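Local structure of sterol regulatory element-binding protein cleavage-activating protein (Schizosaccharomyces pombe, 4YHC) at residues P24-H29 and V55-R60; L31-I36 and N455-V460; T44-G49 and K78-D83; E354-S359 and G439-V444; Q408-W413 and S432-D437. The protein escorts the Sre1 precursor for processing at low sterol and oxygen, acting here through its probably cytoplasmic WD40 domain. The protein carries 9 engineered substitutions. All blocks are in the same frame, centred on the assembly; numbering follows the deposited sequence.

Contact 1: residues P24-H29 and V55-R60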
# COMPACT_ATOMS: atom_id res chain seq x y z
N PRO A 24 -12.96 6.39 -15.25
CA PRO A 24 -13.52 6.90 -14.01
C PRO A 24 -14.21 5.78 -13.29
O PRO A 24 -14.82 4.96 -13.91
CB PRO A 24 -14.57 7.93 -14.49
CG PRO A 24 -14.98 7.44 -15.84
CD PRO A 24 -13.71 6.89 -16.44
N VAL A 25 -14.13 5.74 -11.98
CA VAL A 25 -14.93 4.78 -11.21
C VAL A 25 -16.31 5.40 -11.21
O VAL A 25 -16.42 6.59 -11.04
CB VAL A 25 -14.42 4.69 -9.77
CG1 VAL A 25 -15.47 4.11 -8.87
CG2 VAL A 25 -13.11 3.90 -9.71
N PRO A 26 -17.36 4.61 -11.45
CA PRO A 26 -18.69 5.18 -11.70
C PRO A 26 -19.37 5.85 -10.52
O PRO A 26 -20.37 6.52 -10.74
CB PRO A 26 -19.53 3.98 -12.16
CG PRO A 26 -18.70 2.79 -12.07
CD PRO A 26 -17.33 3.15 -11.59
N VAL A 27 -18.85 5.71 -9.31
CA VAL A 27 -19.42 6.37 -8.12
C VAL A 27 -18.52 7.50 -7.64
O VAL A 27 -17.32 7.47 -7.91
CB VAL A 27 -19.73 5.33 -7.01
CG1 VAL A 27 -20.18 5.99 -5.70
CG2 VAL A 27 -20.86 4.45 -7.50
N HIS A 28 -19.09 8.51 -7.00
CA HIS A 28 -18.27 9.59 -6.43
C HIS A 28 -18.86 10.23 -5.18
O HIS A 28 -19.94 9.93 -4.78
CB HIS A 28 -18.00 10.65 -7.49
CG HIS A 28 -19.23 11.30 -8.01
ND1 HIS A 28 -19.86 12.35 -7.36
CD2 HIS A 28 -19.97 11.04 -9.12
CE1 HIS A 28 -20.93 12.70 -8.04
NE2 HIS A 28 -21.02 11.93 -9.11
N HIS A 29 -18.09 11.10 -4.57
CA HIS A 29 -18.42 11.74 -3.31
C HIS A 29 -18.88 13.16 -3.64
O HIS A 29 -18.62 13.65 -4.74
CB HIS A 29 -17.18 11.85 -2.45
CG HIS A 29 -16.68 10.54 -1.94
ND1 HIS A 29 -16.84 10.14 -0.64
CD2 HIS A 29 -15.98 9.55 -2.56
CE1 HIS A 29 -16.28 8.96 -0.46
NE2 HIS A 29 -15.72 8.59 -1.60
N VAL A 55 -17.41 5.18 0.48
CA VAL A 55 -17.80 4.31 -0.62
C VAL A 55 -16.87 3.09 -0.59
O VAL A 55 -15.59 3.23 -0.58
CB VAL A 55 -17.67 5.03 -1.99
CG1 VAL A 55 -18.01 4.07 -3.12
CG2 VAL A 55 -18.54 6.32 -2.06
N VAL A 56 -17.46 1.91 -0.52
CA VAL A 56 -16.70 0.73 -0.69
C VAL A 56 -17.12 0.00 -2.00
O VAL A 56 -18.32 -0.15 -2.32
CB VAL A 56 -16.43 -0.10 0.59
CG1 VAL A 56 -17.04 0.47 1.87
CG2 VAL A 56 -16.40 -1.59 0.42
N TRP A 57 -16.08 -0.36 -2.75
CA TRP A 57 -16.21 -0.68 -4.19
C TRP A 57 -15.50 -1.98 -4.43
O TRP A 57 -14.38 -2.14 -4.01
CB TRP A 57 -15.55 0.49 -4.96
CG TRP A 57 -15.44 0.26 -6.42
CD1 TRP A 57 -14.32 -0.12 -7.13
CD2 TRP A 57 -16.48 0.44 -7.35
NE1 TRP A 57 -14.63 -0.18 -8.46
CE2 TRP A 57 -15.96 0.15 -8.62
CE3 TRP A 57 -17.82 0.84 -7.24
CZ2 TRP A 57 -16.72 0.24 -9.77
CZ3 TRP A 57 -18.60 0.90 -8.39
CH2 TRP A 57 -18.04 0.61 -9.63
N ASP A 58 -16.17 -2.91 -5.13
CA ASP A 58 -15.58 -4.17 -5.56
C ASP A 58 -14.86 -3.97 -6.90
O ASP A 58 -15.46 -3.70 -7.92
CB ASP A 58 -16.64 -5.30 -5.68
CG ASP A 58 -15.98 -6.64 -5.84
OD1 ASP A 58 -15.33 -6.86 -6.90
OD2 ASP A 58 -15.95 -7.43 -4.86
N LEU A 59 -13.57 -4.08 -6.89
CA LEU A 59 -12.74 -3.67 -8.04
C LEU A 59 -13.00 -4.59 -9.26
O LEU A 59 -13.10 -4.13 -10.37
CB LEU A 59 -11.30 -3.83 -7.63
CG LEU A 59 -10.38 -2.64 -7.21
CD1 LEU A 59 -11.02 -1.31 -7.18
CD2 LEU A 59 -9.60 -2.89 -5.95
N ARG A 60 -13.02 -5.90 -9.03
CA ARG A 60 -13.13 -6.82 -10.16
C ARG A 60 -14.56 -6.92 -10.67
O ARG A 60 -14.76 -7.10 -11.86
CB ARG A 60 -12.59 -8.18 -9.78
CG ARG A 60 -11.10 -8.18 -9.45
CD ARG A 60 -10.24 -7.38 -10.44
NE ARG A 60 -8.89 -7.19 -9.91
CZ ARG A 60 -7.82 -7.92 -10.25
NH1 ARG A 60 -7.91 -8.90 -11.15
NH2 ARG A 60 -6.65 -7.64 -9.68

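Contact 2: residues L31-I36 and N455-V460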
# COMPACT_ATOMS: atom_id res chain seq x y z
N LEU A 31 -17.98 15.85 -1.68
CA LEU A 31 -16.78 16.66 -1.45
C LEU A 31 -15.47 15.91 -1.87
O LEU A 31 -15.51 14.75 -2.18
CB LEU A 31 -16.70 17.02 0.04
CG LEU A 31 -17.47 18.24 0.57
CD1 LEU A 31 -16.56 19.44 0.83
CD2 LEU A 31 -18.57 18.67 -0.36
N ASP A 32 -14.33 16.59 -1.85
CA ASP A 32 -13.09 15.98 -2.29
C ASP A 32 -12.76 14.73 -1.47
O ASP A 32 -13.07 14.64 -0.24
CB ASP A 32 -11.92 16.95 -2.17
CG ASP A 32 -11.82 17.91 -3.38
OD1 ASP A 32 -12.66 17.83 -4.33
OD2 ASP A 32 -10.86 18.73 -3.39
N ILE A 33 -12.14 13.77 -2.14
CA ILE A 33 -11.67 12.59 -1.45
C ILE A 33 -10.42 12.92 -0.64
O ILE A 33 -9.43 13.46 -1.15
CB ILE A 33 -11.47 11.42 -2.41
CG1 ILE A 33 -12.84 10.97 -2.96
CG2 ILE A 33 -10.81 10.28 -1.68
CD1 ILE A 33 -12.81 10.08 -4.18
N LEU A 34 -10.45 12.50 0.60
CA LEU A 34 -9.32 12.64 1.53
C LEU A 34 -8.43 11.41 1.54
O LEU A 34 -7.22 11.51 1.62
CB LEU A 34 -9.89 12.73 2.93
CG LEU A 34 -8.86 12.87 4.05
CD1 LEU A 34 -8.00 14.10 3.77
CD2 LEU A 34 -9.53 12.98 5.44
N LYS A 35 -9.04 10.23 1.54
CA LYS A 35 -8.27 9.02 1.83
C LYS A 35 -8.80 7.86 1.03
O LYS A 35 -9.99 7.68 0.95
CB LYS A 35 -8.41 8.68 3.33
CG LYS A 35 -7.16 8.16 3.98
CD LYS A 35 -7.18 6.66 4.11
CE LYS A 35 -5.85 6.19 4.69
NZ LYS A 35 -6.00 4.82 5.21
N ILE A 36 -7.89 7.02 0.50
CA ILE A 36 -8.29 5.81 -0.18
C ILE A 36 -7.53 4.59 0.38
O ILE A 36 -6.44 4.72 0.95
CB ILE A 36 -8.08 5.92 -1.68
CG1 ILE A 36 -6.61 6.28 -2.04
CG2 ILE A 36 -9.07 6.92 -2.28
CD1 ILE A 36 -6.32 6.16 -3.49
N ASN A 455 -13.28 14.80 -6.26
CA ASN A 455 -14.24 13.90 -5.66
C ASN A 455 -14.48 12.66 -6.49
O ASN A 455 -15.37 11.92 -6.18
CB ASN A 455 -15.54 14.62 -5.36
CG ASN A 455 -16.10 15.31 -6.55
OD1 ASN A 455 -15.35 15.92 -7.32
ND2 ASN A 455 -17.39 15.16 -6.77
N TYR A 456 -13.66 12.43 -7.51
CA TYR A 456 -13.75 11.25 -8.34
C TYR A 456 -12.49 10.43 -8.16
O TYR A 456 -11.50 10.94 -7.68
CB TYR A 456 -13.82 11.66 -9.80
CG TYR A 456 -15.07 12.49 -10.10
CD1 TYR A 456 -15.05 13.89 -9.97
CD2 TYR A 456 -16.27 11.88 -10.52
CE1 TYR A 456 -16.19 14.67 -10.22
CE2 TYR A 456 -17.42 12.68 -10.81
CZ TYR A 456 -17.37 14.07 -10.64
OH TYR A 456 -18.44 14.94 -10.88
N VAL A 457 -12.55 9.18 -8.61
CA VAL A 457 -11.36 8.40 -8.80
C VAL A 457 -11.22 7.82 -10.22
O VAL A 457 -12.19 7.32 -10.78
CB VAL A 457 -11.03 7.40 -7.63
CG1 VAL A 457 -12.06 7.32 -6.50
CG2 VAL A 457 -10.39 6.11 -8.06
N ALA A 458 -10.00 7.90 -10.73
CA ALA A 458 -9.64 7.33 -12.00
C ALA A 458 -8.80 6.13 -11.73
O ALA A 458 -7.86 6.22 -10.95
CB ALA A 458 -8.77 8.28 -12.83
N LEU A 459 -9.09 5.09 -12.48
CA LEU A 459 -8.27 3.90 -12.58
C LEU A 459 -7.48 4.00 -13.87
O LEU A 459 -8.05 4.29 -14.96
CB LEU A 459 -9.19 2.69 -12.62
CG LEU A 459 -9.58 1.95 -11.34
CD1 LEU A 459 -9.43 2.68 -10.04
CD2 LEU A 459 -10.94 1.25 -11.46
N VAL A 460 -6.19 3.74 -13.74
CA VAL A 460 -5.23 3.80 -14.85
C VAL A 460 -4.38 2.58 -14.79
O VAL A 460 -3.79 2.26 -13.73
CB VAL A 460 -4.29 5.03 -14.70
CG1 VAL A 460 -3.33 5.20 -15.87
CG2 VAL A 460 -5.13 6.33 -14.56

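Contact 3: residues T44-G49 and K78-D83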
# COMPACT_ATOMS: atom_id res chain seq x y z
N THR A 44 -11.02 -5.24 -2.69
CA THR A 44 -11.97 -4.25 -2.21
C THR A 44 -11.27 -2.93 -2.01
O THR A 44 -10.21 -2.88 -1.39
CB THR A 44 -12.63 -4.70 -0.89
OG1 THR A 44 -13.31 -5.95 -1.05
CG2 THR A 44 -13.72 -3.68 -0.41
N PHE A 45 -11.89 -1.88 -2.53
CA PHE A 45 -11.37 -0.51 -2.50
C PHE A 45 -12.32 0.32 -1.66
O PHE A 45 -13.55 0.13 -1.75
CB PHE A 45 -11.40 0.04 -3.94
CG PHE A 45 -10.84 1.45 -4.08
CD1 PHE A 45 -9.49 1.65 -4.20
CD2 PHE A 45 -11.68 2.52 -4.12
CE1 PHE A 45 -8.97 2.94 -4.39
CE2 PHE A 45 -11.19 3.79 -4.27
CZ PHE A 45 -9.84 4.01 -4.44
N ALA A 46 -11.77 1.25 -0.88
CA ALA A 46 -12.58 2.22 -0.14
C ALA A 46 -12.08 3.65 -0.32
O ALA A 46 -10.85 3.88 -0.32
CB ALA A 46 -12.54 1.88 1.33
N SER A 47 -13.01 4.61 -0.37
CA SER A 47 -12.67 6.00 -0.43
C SER A 47 -13.47 6.75 0.66
O SER A 47 -14.63 6.43 0.93
CB SER A 47 -12.94 6.60 -1.81
OG SER A 47 -14.24 6.34 -2.29
N VAL A 48 -12.81 7.75 1.25
CA VAL A 48 -13.38 8.56 2.32
C VAL A 48 -13.28 10.04 1.98
O VAL A 48 -12.21 10.52 1.61
CB VAL A 48 -12.65 8.33 3.65
CG1 VAL A 48 -13.28 9.23 4.70
CG2 VAL A 48 -12.75 6.85 4.10
N GLY A 49 -14.41 10.71 1.99
CA GLY A 49 -14.49 12.14 1.58
C GLY A 49 -14.06 12.99 2.73
O GLY A 49 -14.04 12.52 3.89
N LYS A 78 -11.48 8.85 12.69
CA LYS A 78 -10.07 8.90 12.86
C LYS A 78 -9.34 7.83 12.00
O LYS A 78 -8.16 7.99 11.76
CB LYS A 78 -9.72 8.59 14.32
CG LYS A 78 -10.04 9.62 15.40
CD LYS A 78 -9.21 9.26 16.66
CE LYS A 78 -8.73 10.45 17.47
NZ LYS A 78 -7.48 10.11 18.22
N ALA A 79 -9.97 6.70 11.68
CA ALA A 79 -9.24 5.66 10.89
C ALA A 79 -10.22 4.72 10.24
O ALA A 79 -11.36 4.58 10.69
CB ALA A 79 -8.33 4.84 11.78
N ILE A 80 -9.73 4.13 9.16
CA ILE A 80 -10.42 3.08 8.45
C ILE A 80 -9.47 1.97 8.12
O ILE A 80 -8.29 2.22 7.94
CB ILE A 80 -11.05 3.60 7.14
CG1 ILE A 80 -11.76 2.45 6.43
CG2 ILE A 80 -9.99 4.19 6.18
CD1 ILE A 80 -12.43 2.87 5.15
N ALA A 81 -9.95 0.74 8.07
CA ALA A 81 -9.10 -0.35 7.64
C ALA A 81 -9.94 -1.51 7.18
O ALA A 81 -11.12 -1.63 7.56
CB ALA A 81 -8.14 -0.74 8.71
N LEU A 82 -9.39 -2.28 6.25
CA LEU A 82 -10.07 -3.45 5.71
C LEU A 82 -9.39 -4.66 6.14
O LEU A 82 -8.15 -4.66 6.28
CB LEU A 82 -10.01 -3.43 4.19
CG LEU A 82 -10.84 -2.42 3.43
CD1 LEU A 82 -10.00 -1.22 3.11
CD2 LEU A 82 -11.26 -3.02 2.11
N ASP A 83 -10.14 -5.75 6.30
CA ASP A 83 -9.46 -7.00 6.57
C ASP A 83 -8.72 -7.44 5.26
O ASP A 83 -9.04 -6.95 4.16
CB ASP A 83 -10.44 -8.07 7.07
CG ASP A 83 -11.17 -8.80 5.95
OD1 ASP A 83 -12.08 -8.23 5.33
OD2 ASP A 83 -10.80 -9.95 5.71

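Contact 4: residues E354-S359 and G439-V444. Engineered in segment 354-359: S355 (natural residue Cys).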
# COMPACT_ATOMS: atom_id res chain seq x y z
N GLU A 354 0.94 13.80 -10.38
CA GLU A 354 0.76 12.87 -9.34
C GLU A 354 1.14 11.52 -9.94
O GLU A 354 0.56 11.10 -10.96
CB GLU A 354 -0.70 12.86 -8.89
CG GLU A 354 -1.10 11.81 -7.88
CD GLU A 354 -0.48 11.94 -6.47
OE1 GLU A 354 0.30 12.93 -6.21
OE2 GLU A 354 -0.75 11.02 -5.63
N SER A 355 2.01 10.77 -9.27
CA SER A 355 2.40 9.47 -9.77
C SER A 355 2.35 8.39 -8.72
O SER A 355 2.45 8.68 -7.54
CB SER A 355 3.82 9.54 -10.31
OG SER A 355 4.77 9.63 -9.31
N VAL A 356 2.32 7.14 -9.15
CA VAL A 356 2.25 6.03 -8.26
C VAL A 356 2.64 4.75 -9.02
O VAL A 356 2.31 4.58 -10.19
CB VAL A 356 0.87 5.91 -7.63
CG1 VAL A 356 -0.26 5.94 -8.67
CG2 VAL A 356 0.72 4.68 -6.73
N MET A 357 3.38 3.88 -8.37
CA MET A 357 3.73 2.60 -9.00
C MET A 357 2.75 1.47 -8.70
O MET A 357 2.09 1.46 -7.65
CB MET A 357 5.14 2.18 -8.67
CG MET A 357 5.42 1.78 -7.24
SD MET A 357 7.21 1.45 -7.04
CE MET A 357 7.24 1.00 -5.37
N SER A 358 2.68 0.54 -9.60
CA SER A 358 1.89 -0.65 -9.40
C SER A 358 2.38 -1.48 -8.23
O SER A 358 3.51 -1.29 -7.74
CB SER A 358 1.89 -1.47 -10.68
OG SER A 358 3.18 -1.92 -10.96
N SER A 359 1.55 -2.44 -7.77
CA SER A 359 1.89 -3.11 -6.51
C SER A 359 3.15 -3.98 -6.59
O SER A 359 3.79 -4.25 -5.56
CB SER A 359 0.70 -3.98 -6.04
OG SER A 359 0.33 -4.80 -7.12
N GLY A 439 -4.43 13.39 -6.81
CA GLY A 439 -3.82 12.81 -5.64
C GLY A 439 -4.82 12.82 -4.51
O GLY A 439 -5.70 13.64 -4.49
N PRO A 440 -4.71 11.90 -3.57
CA PRO A 440 -3.67 10.94 -3.40
C PRO A 440 -3.84 9.74 -4.35
O PRO A 440 -4.73 9.72 -5.21
CB PRO A 440 -3.82 10.60 -1.88
CG PRO A 440 -5.30 10.57 -1.71
CD PRO A 440 -5.70 11.83 -2.48
N SER A 441 -2.96 8.75 -4.25
CA SER A 441 -3.00 7.68 -5.22
C SER A 441 -2.56 6.40 -4.61
O SER A 441 -1.87 6.44 -3.61
CB SER A 441 -2.21 8.08 -6.48
OG SER A 441 -0.86 8.29 -6.13
N LEU A 442 -3.03 5.28 -5.14
CA LEU A 442 -2.74 3.95 -4.56
C LEU A 442 -2.74 2.85 -5.64
O LEU A 442 -3.58 2.85 -6.56
CB LEU A 442 -3.80 3.69 -3.51
CG LEU A 442 -3.57 2.65 -2.47
CD1 LEU A 442 -2.43 2.99 -1.53
CD2 LEU A 442 -4.88 2.48 -1.72
N ALA A 443 -1.82 1.91 -5.52
CA ALA A 443 -1.82 0.78 -6.40
C ALA A 443 -3.03 -0.08 -6.10
O ALA A 443 -3.34 -0.31 -4.91
CB ALA A 443 -0.56 -0.06 -6.21
N VAL A 444 -3.64 -0.62 -7.16
CA VAL A 444 -4.74 -1.51 -7.02
C VAL A 444 -4.53 -2.91 -7.57
O VAL A 444 -5.34 -3.79 -7.37
CB VAL A 444 -5.92 -0.68 -7.58
CG1 VAL A 444 -6.40 -1.00 -8.96
CG2 VAL A 444 -6.86 -0.28 -6.51

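Contact 5: residues Q408-W413 and S432-D437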
# COMPACT_ATOMS: atom_id res chain seq x y z
N GLN A 408 -10.46 21.16 -19.75
CA GLN A 408 -9.13 20.88 -19.24
C GLN A 408 -8.46 19.86 -20.10
O GLN A 408 -9.09 18.92 -20.59
CB GLN A 408 -9.23 20.32 -17.81
CG GLN A 408 -9.80 21.26 -16.77
CD GLN A 408 -10.24 20.56 -15.48
OE1 GLN A 408 -10.22 19.33 -15.36
NE2 GLN A 408 -10.70 21.35 -14.53
N VAL A 409 -7.16 20.00 -20.29
CA VAL A 409 -6.41 19.01 -20.98
C VAL A 409 -5.55 18.36 -19.91
O VAL A 409 -4.83 19.09 -19.18
CB VAL A 409 -5.48 19.58 -22.04
CG1 VAL A 409 -4.76 18.46 -22.71
CG2 VAL A 409 -6.29 20.35 -23.12
N TRP A 410 -5.61 17.03 -19.84
CA TRP A 410 -4.74 16.22 -18.91
C TRP A 410 -3.79 15.37 -19.69
O TRP A 410 -4.05 15.01 -20.89
CB TRP A 410 -5.61 15.36 -18.02
CG TRP A 410 -6.48 16.12 -17.10
CD1 TRP A 410 -7.63 16.77 -17.41
CD2 TRP A 410 -6.29 16.28 -15.68
NE1 TRP A 410 -8.15 17.38 -16.26
CE2 TRP A 410 -7.38 17.02 -15.19
CE3 TRP A 410 -5.33 15.81 -14.77
CZ2 TRP A 410 -7.50 17.39 -13.86
CZ3 TRP A 410 -5.47 16.13 -13.40
CH2 TRP A 410 -6.54 16.94 -12.97
N GLU A 411 -2.63 15.07 -19.10
CA GLU A 411 -1.75 14.10 -19.66
C GLU A 411 -1.81 12.89 -18.67
O GLU A 411 -1.69 13.07 -17.45
CB GLU A 411 -0.34 14.61 -19.84
CG GLU A 411 0.60 13.51 -20.35
CD GLU A 411 2.07 13.76 -20.09
OE1 GLU A 411 2.43 14.60 -19.22
OE2 GLU A 411 2.90 13.06 -20.73
N VAL A 412 -2.16 11.74 -19.21
CA VAL A 412 -2.12 10.43 -18.51
C VAL A 412 -0.95 9.66 -19.01
O VAL A 412 -0.79 9.47 -20.24
CB VAL A 412 -3.36 9.63 -18.77
CG1 VAL A 412 -3.49 8.49 -17.77
CG2 VAL A 412 -4.54 10.54 -18.68
N TRP A 413 -0.08 9.20 -18.13
CA TRP A 413 1.10 8.54 -18.65
C TRP A 413 1.49 7.30 -17.88
O TRP A 413 1.07 7.09 -16.74
CB TRP A 413 2.30 9.52 -18.71
CG TRP A 413 2.63 10.21 -17.39
CD1 TRP A 413 2.24 11.39 -16.99
CD2 TRP A 413 3.48 9.69 -16.36
NE1 TRP A 413 2.76 11.68 -15.74
CE2 TRP A 413 3.55 10.65 -15.34
CE3 TRP A 413 4.18 8.53 -16.21
CZ2 TRP A 413 4.28 10.44 -14.14
CZ3 TRP A 413 4.88 8.31 -15.03
CH2 TRP A 413 4.95 9.29 -14.02
N SER A 432 -15.34 20.01 -17.53
CA SER A 432 -14.85 19.24 -16.39
C SER A 432 -15.46 19.70 -15.06
O SER A 432 -15.51 20.88 -14.77
CB SER A 432 -13.33 19.32 -16.29
OG SER A 432 -12.86 18.62 -15.13
N LEU A 433 -15.87 18.77 -14.23
CA LEU A 433 -16.19 19.09 -12.84
C LEU A 433 -15.00 18.90 -11.85
O LEU A 433 -15.18 18.84 -10.64
CB LEU A 433 -17.35 18.23 -12.41
CG LEU A 433 -18.73 18.74 -12.82
CD1 LEU A 433 -18.76 19.48 -14.15
CD2 LEU A 433 -19.70 17.59 -12.80
N ILE A 434 -13.79 18.78 -12.34
CA ILE A 434 -12.66 18.56 -11.44
C ILE A 434 -11.92 19.86 -11.20
O ILE A 434 -11.36 20.42 -12.09
CB ILE A 434 -11.71 17.50 -12.00
CG1 ILE A 434 -12.46 16.16 -12.05
CG2 ILE A 434 -10.50 17.31 -11.09
CD1 ILE A 434 -11.93 15.20 -13.10
N ILE A 435 -11.86 20.32 -9.95
CA ILE A 435 -11.04 21.55 -9.69
C ILE A 435 -9.76 21.28 -8.86
O ILE A 435 -8.89 22.14 -8.76
CB ILE A 435 -11.88 22.74 -9.14
CG1 ILE A 435 -12.82 22.30 -8.02
CG2 ILE A 435 -12.65 23.37 -10.30
CD1 ILE A 435 -14.04 21.50 -8.46
N ALA A 436 -9.58 20.06 -8.40
CA ALA A 436 -8.43 19.74 -7.59
C ALA A 436 -7.22 19.33 -8.42
O ALA A 436 -7.31 18.90 -9.58
CB ALA A 436 -8.80 18.63 -6.61
N ASP A 437 -6.05 19.47 -7.83
CA ASP A 437 -4.87 18.81 -8.33
C ASP A 437 -5.04 17.29 -8.02
O ASP A 437 -5.67 16.96 -7.06
CB ASP A 437 -3.65 19.38 -7.64
CG ASP A 437 -3.31 20.79 -8.14
OD1 ASP A 437 -3.87 21.25 -9.18
OD2 ASP A 437 -2.43 21.40 -7.50

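Contact 1: residues P24-H29 and V55-R60
W57 holds its indole against V25, P26 and V27. From CB, the ring carbon CG runs anti to the backbone N (chi1 173°), carrying the indole toward the loop. V25 CG1 sits squarely over one face, nearest W57 CE2 and 4.0 Å from the centroid of the six-membered ring, a CH-pi contact. P26 CD lies by W57 CZ2 and, at the tip, 3.3 Å from W57 CH2; these two side chains cross at about a right angle. W57 CZ3 looks to V27 CG2, 4.3 Å away. With an alanine in place of W57, V25 and P26 would probably lose the ring they rest on, and the loop could shift. V55 CG2 lies under a face of the H29 ring, 3.6 Å from H29 NE2, and V55 CG1 meets V27 CG1 at 3.9 Å. The polar atoms of that imidazole turn to S47 and S53. W57 and D58 are the WD dipeptide of the predicted first repeat. Apolar groups meet two rings and one another, so the contact rests on shape and burial.

Contact 2: residues L31-I36 and N455-V460
I33 and V457 cross at about a right angle, and they meet end to side. I33 has CG1 anti to its carbonyl carbon (chi1 -67°) and then runs extended, so CD1 is the part that reaches across. This methyl lies 3.7 Å from V457 CG1. It also rests on the backbone just before: I33 CD1 is 3.7 Å from N455 O and 3.8 Å from Y456 O. One methyl group thus covers the start of strand 456-462.

N455 takes a different stance. Its CB presses against the preceding loop, 3.2 Å from L31 O. Its CG stands between the backbone N and the carbonyl carbon (chi1 54°), and the amide goes to H29, where ND2 gives a hydrogen bond to the carbonyl. D32 points its CB away from N455, but the carboxylate bends back beside the N455 backbone. The two chains are closest here, with D32 CA 4.1 Å from N455 CA.

The contact joins two neighbouring blades of the propeller. Strand 33-38 is the first strand of one blade, and L34 and K35 form a classic beta bulge opposite V48 of strand 44-49. Strand 456-462 lies between 20-24 and 448-453 in the other. V452 of strand 448-453 fills in beside I33 and I36, and F45 and S47 of strand 44-49 also touch I36.

Contact 3: residues T44-G49 and K78-D83
T44 and L82 meet through their methyl groups, T44 CG2 lying 3.6 Å from L82 CD2. The same L82 CD2 also comes to 3.7 Å from T44 O, so the leucine branch rests on both side chain and backbone. Next along, I80 CD1 is shared. It lies 3.9 Å from A46 CB and 4.1 Å from V48 CG2, and it meets the valine tip to tip. I80 reaches this far because it is fully extended, with CG1 anti to the backbone N and CD1 continuing outward (chi2 179°). The small A46 accepts the ends of both long residues, with L82 CD1 at 4.4 Å from its CB.

The two strands face each other from separate sheets, their side chains meeting between them, 8.8 Å apart at the closest approach of their axes and nearly antiparallel at 171°. This is the face-to-face packing of adjacent blades in a beta-propeller: 44-49 is the second strand of one blade and 79-82 the innermost strand of the next.

Further out, L54 backs both V48 and I80, and A37 touches L82. The hydroxyl of T44 turns to the carbonyl of G86, which leaves its methyl facing L82. At the start of strand 79-82, K78 and A79 form a classic beta bulge opposite F92.

Contact 4: residues E354-S359 and G439-V444
E354 lays one face of its carboxylate over G439, with the glycine CA 3.5 Å from E354 CD. S441 comes from the other side of the carboxylate plane. Its OG gives a hydrogen bond of 2.8 Å to E354 OE2, on the anti side and 33° out of the plane. The glutamate side chain is bent at chi2 (66°), which folds the carboxylate onto the opposite strand. G439 has no side chain, so the flat group can lie this close; a CB there would run into E354 CD. A cis peptide bond follows, leading into P440.

V356 packs against the same serine. Its CB is 3.3 Å from S441 OG, and V356 CG1 is 3.6 Å from S441 CB. The serine oxygen is held between a carboxylate and a valine.

Strands 354-357 and 441-445 are the innermost strands of two neighbouring propeller blades. Segments 354-357 and 441-444 run in roughly the same direction, 28° apart, and belong to separate sheets.

Further along, A443 CB fits against the backbone where strand 354-357 ends. It lies 3.4 Å from M357 O and 3.5 Å from S359 N. The backbones also pair just beyond, S359 with S445, and S359 OG bonds to D446. S355, engineered in place of cysteine, points its CB the other way and bonds through OG to Y301 OH. L442 packs on I36 and V38 of the following blade.

Contact 5: residues Q408-W413 and S432-D437
Q408 ties S432 and I434 together through its side-chain amide, and this is the tight half of the contact. Q408 NE2 donates to I434 O at 2.7 Å, nearly straight (168°) and close to the amide plane. Q408 OE1 accepts two bonds from opposite faces of that plane. S432 OG gives one at 2.7 Å, from well above the plane (62°). W410 NE1 gives the other to Q408 OE1 at 3.0 Å, with the oxygen near the plane of the indole. S432 OG also accepts from I434 N at 2.9 Å. The amide is thus held at both ends, and its rotation is fixed. A leucine in its place would probably leave S432 OG, W410 NE1 and I434 O without these partners and let the loop move.

Farther along, the fit is looser. W410 CZ2 stands 4.1 Å from I434 CG2, an oblique apolar contact. The rim of the same ring faces A436 O, 4.0 Å from W410 CH2. I435 and D437 point their CB atoms away from strand 406-416 and lie exposed. The carboxylate of D437 makes a salt bridge with R369.

S432 OG and I434 N form an ST turn. It opens the loop that leaves strand 421-432 of one propeller blade for inner strand 441-445 of the next, and Q408 and W410 of strand 406-416 hold it in place.

From the N terminus, contact 1 closes a short loop from 24-29 to 55-60, bringing the linker after strand 20-24 onto the first predicted WD repeat. Contact 2 opens at 31-36, inside that loop, and closes only at 455-460, so it crosses contact 1. It brings the C-terminal end of the chain beside the first repeat, closing the propeller ring. Contact 3, from 44-49 to 78-83, crosses contact 1, is nested in contact 2 and joins the first two repeats. Contact 4, from 354-359 to 439-444, also lies within contact 2 and joins inner strands of the last blades. Contact 5, from 408-413 to 432-437, lies inside both and fastens the loop between two blades to strand 406-416.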